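Local coordinates for RE68036p (PDB 1SQH), which is uncharacterised, but is probably an acyltransferase that may transfer acyl groups to glycine, at residues 189-194 / 234-239. Sequence-based numbering, arbitrary orientation.
Sequences DSWPNK and LGMLQV
Gln238 reaches from strand 234-239 to Ser190, at the start of the loop that follows helix 184-189. Its CB and CG serve to carry the amide outward: CG lies anti to the backbone N (chi1 -170°), the chain beyond it is extended, and the touching begins at CD, 3.6 Å from Ser190 OG. On one branch, OE1 lies against Ser190 CB and 3.4 Å from Ser190 O, a meeting of two acceptors that provides no bond. On the other, NE2 stands 3.1 Å from Ser190 OG, but the angle is too poor for a hydrogen bond; the hydroxyl is instead bonded to Val187 O in the preceding helix. NE2 also nears the indole edge of Trp191, 4.2 Å from CD1 and close to the ring plane.

Farther along that indole, Trp191 CZ2 touches Met236, a selenomethionine, at 3.7 Å from CG. The chain then bends at chi2 and chi3, leaving SE beside the six-membered ring rather than over it, 5.3 Å from its centroid and in plane, an edge-on Met-aromatic contact. Leu202 and Leu205 of helix 199-208 pack on Trp191 and Met236 respectively, making that helix a third party to the contact.

Met236 has a left-handed backbone (phi 49°, psi 38°), interrupting the extended strand where it meets the loop joining helices 184-189 and 199-208. This is consistent with the bulged β4 of the GNAT fold: strands 234-239 and 268-273, joined by helix 248-263, are probably β4 and β5, whose splaying probably forms the acyl-CoA site.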
ATOM      1  N   ASP A 189      17.165  -7.005  -0.892  1.00 36.13           N
ATOM      2  CA  ASP A 189      18.543  -6.534  -0.759  1.00 38.25           C
ATOM      3  C   ASP A 189      18.815  -5.234  -1.502  1.00 40.07           C
ATOM      4  O   ASP A 189      19.751  -4.511  -1.160  1.00 40.06           O
ATOM      5  CB  ASP A 189      19.537  -7.581  -1.264  1.00 37.08           C
ATOM      6  CG  ASP A 189      20.979  -7.102  -1.161  1.00 37.76           C
ATOM      7  OD1 ASP A 189      21.425  -6.799  -0.030  1.00 37.47           O
ATOM      8  OD2 ASP A 189      21.670  -7.021  -2.203  1.00 34.77           O
ATOM      9  N   SER A 190      18.012  -4.940  -2.517  1.00 42.32           N
ATOM     10  CA  SER A 190      18.220  -3.722  -3.290  1.00 45.64           C
ATOM     11  C   SER A 190      17.484  -2.518  -2.710  1.00 47.83           C
ATOM     12  O   SER A 190      17.433  -1.453  -3.328  1.00 48.52           O
ATOM     13  CB  SER A 190      17.815  -3.949  -4.750  1.00 44.64           C
ATOM     14  OG  SER A 190      16.469  -4.369  -4.851  1.00 47.34           O
ATOM     15  N   TRP A 191      16.916  -2.695  -1.522  1.00 50.70           N
ATOM     16  CA  TRP A 191      16.209  -1.619  -0.832  1.00 53.48           C
ATOM     17  C   TRP A 191      17.217  -0.799  -0.025  1.00 55.65           C
ATOM     18  O   TRP A 191      17.927  -1.342   0.821  1.00 56.37           O
ATOM     19  CB  TRP A 191      15.161  -2.201   0.111  1.00 52.86           C
ATOM     20  CG  TRP A 191      13.893  -2.629  -0.559  1.00 52.78           C
ATOM     21  CD1 TRP A 191      13.677  -2.778  -1.895  1.00 50.97           C
ATOM     22  CD2 TRP A 191      12.657  -2.969   0.088  1.00 53.02           C
ATOM     23  NE1 TRP A 191      12.384  -3.188  -2.122  1.00 51.36           N
ATOM     24  CE2 TRP A 191      11.737  -3.313  -0.921  1.00 52.65           C
ATOM     25  CE3 TRP A 191      12.244  -3.018   1.428  1.00 52.58           C
ATOM     26  CZ2 TRP A 191      10.421  -3.698  -0.635  1.00 53.06           C
ATOM     27  CZ3 TRP A 191      10.934  -3.403   1.714  1.00 52.89           C
ATOM     28  CH2 TRP A 191      10.038  -3.737   0.684  1.00 52.43           C
ATOM     29  N   PRO A 192      17.289   0.518  -0.272  1.00 57.75           N
ATOM     30  CA  PRO A 192      18.234   1.365   0.462  1.00 59.14           C
ATOM     31  C   PRO A 192      17.828   1.680   1.896  1.00 60.05           C
ATOM     32  O   PRO A 192      18.664   1.677   2.798  1.00 60.22           O
ATOM     33  CB  PRO A 192      18.311   2.619  -0.405  1.00 59.52           C
ATOM     34  CG  PRO A 192      16.922   2.730  -0.929  1.00 60.20           C
ATOM     35  CD  PRO A 192      16.599   1.292  -1.319  1.00 59.40           C
ATOM     36  N   ASN A 193      16.546   1.952   2.105  1.00 61.39           N
ATOM     37  CA  ASN A 193      16.058   2.279   3.441  1.00 63.13           C
ATOM     38  C   ASN A 193      15.017   1.257   3.884  1.00 63.18           C
ATOM     39  O   ASN A 193      13.911   1.607   4.302  1.00 63.91           O
ATOM     40  CB  ASN A 193      15.462   3.691   3.453  1.00 64.62           C
ATOM     41  CG  ASN A 193      16.450   4.748   2.971  1.00 66.02           C
ATOM     42  OD1 ASN A 193      17.457   5.027   3.628  1.00 65.42           O
ATOM     43  ND2 ASN A 193      16.165   5.337   1.812  1.00 66.75           N
ATOM     44  N   LYS A 194      15.403  -0.010   3.781  1.00 62.14           N
ATOM     45  CA  LYS A 194      14.570  -1.150   4.146  1.00 60.84           C
ATOM     46  C   LYS A 194      14.325  -1.231   5.654  1.00 58.93           C
ATOM     47  O   LYS A 194      15.118  -1.819   6.386  1.00 59.82           O
ATOM     48  CB  LYS A 194      15.258  -2.425   3.660  1.00 61.49           C
ATOM     49  CG  LYS A 194      16.742  -2.446   4.003  1.00 61.60           C
ATOM     50  CD  LYS A 194      17.554  -3.261   3.011  1.00 62.94           C
ATOM     51  CE  LYS A 194      19.046  -2.951   3.142  1.00 62.79           C
ATOM     52  NZ  LYS A 194      19.861  -3.613   2.083  1.00 63.58           N
ATOM     53  N   LEU A 234       0.211  -1.239  -8.415  1.00 17.60           N
ATOM     54  CA  LEU A 234       1.627  -1.520  -8.664  1.00 19.82           C
ATOM     55  C   LEU A 234       2.525  -1.026  -7.549  1.00 20.49           C
ATOM     56  O   LEU A 234       2.257   0.010  -6.945  1.00 19.72           O
ATOM     57  CB  LEU A 234       2.093  -0.861  -9.969  1.00 19.31           C
ATOM     58  CG  LEU A 234       1.927  -1.538 -11.332  1.00 22.47           C
ATOM     59  CD1 LEU A 234       0.568  -2.195 -11.452  1.00 21.26           C
ATOM     60  CD2 LEU A 234       2.137  -0.489 -12.427  1.00 20.29           C
ATOM     61  N   GLY A 235       3.605  -1.761  -7.302  1.00 21.38           N
ATOM     62  CA  GLY A 235       4.547  -1.354  -6.274  1.00 23.45           C
ATOM     63  C   GLY A 235       5.922  -2.007  -6.361  1.00 23.54           C
ATOM     64  O   GLY A 235       6.119  -2.993  -7.075  1.00 21.45           O
HETATM   65  N   MSE A 236       6.870  -1.432  -5.624  1.00 25.26           N
HETATM   66  CA  MSE A 236       8.239  -1.929  -5.540  1.00 28.72           C
HETATM   67  C   MSE A 236       8.916  -2.227  -6.869  1.00 28.08           C
HETATM   68  O   MSE A 236       9.664  -3.206  -6.989  1.00 26.42           O
HETATM   69  CB  MSE A 236       8.264  -3.182  -4.670  1.00 34.04           C
HETATM   70  CG  MSE A 236       7.885  -2.920  -3.232  1.00 40.86           C
HETATM   71 SE   MSE A 236       6.979  -4.427  -2.455  1.00 58.08          SE
HETATM   72  CE  MSE A 236       5.180  -3.956  -3.058  1.00 49.68           C
ATOM     73  N   LEU A 237       8.662  -1.387  -7.868  1.00 28.03           N
ATOM     74  CA  LEU A 237       9.270  -1.583  -9.177  1.00 26.47           C
ATOM     75  C   LEU A 237      10.753  -1.289  -9.069  1.00 26.13           C
ATOM     76  O   LEU A 237      11.158  -0.362  -8.375  1.00 26.58           O
ATOM     77  CB  LEU A 237       8.658  -0.631 -10.212  1.00 23.90           C
ATOM     78  CG  LEU A 237       9.346  -0.608 -11.590  1.00 25.23           C
ATOM     79  CD1 LEU A 237       9.202  -1.980 -12.243  1.00 23.76           C
ATOM     80  CD2 LEU A 237       8.729   0.474 -12.484  1.00 19.18           C
ATOM     81  N   GLN A 238      11.570  -2.090  -9.728  1.00 27.72           N
ATOM     82  CA  GLN A 238      12.995  -1.814  -9.722  1.00 29.45           C
ATOM     83  C   GLN A 238      13.754  -2.601 -10.773  1.00 28.78           C
ATOM     84  O   GLN A 238      13.414  -3.746 -11.081  1.00 27.75           O
ATOM     85  CB  GLN A 238      13.607  -2.067  -8.345  1.00 31.42           C
ATOM     86  CG  GLN A 238      15.043  -1.560  -8.260  1.00 35.62           C
ATOM     87  CD  GLN A 238      15.567  -1.483  -6.843  1.00 38.51           C
ATOM     88  OE1 GLN A 238      16.659  -0.964  -6.609  1.00 41.92           O
ATOM     89  NE2 GLN A 238      14.795  -2.001  -5.886  1.00 39.87           N
ATOM     90  N   VAL A 239      14.772  -1.952 -11.329  1.00 28.18           N
ATOM     91  CA  VAL A 239      15.634  -2.555 -12.330  1.00 27.53           C
ATOM     92  C   VAL A 239      17.074  -2.380 -11.856  1.00 27.99           C
ATOM     93  O   VAL A 239      17.504  -1.261 -11.550  1.00 27.42           O
ATOM     94  CB  VAL A 239      15.473  -1.866 -13.712  1.00 27.94           C
ATOM     95  CG1 VAL A 239      16.493  -2.426 -14.693  1.00 26.40           C
ATOM     96  CG2 VAL A 239      14.059  -2.076 -14.248  1.00 25.88           C
TER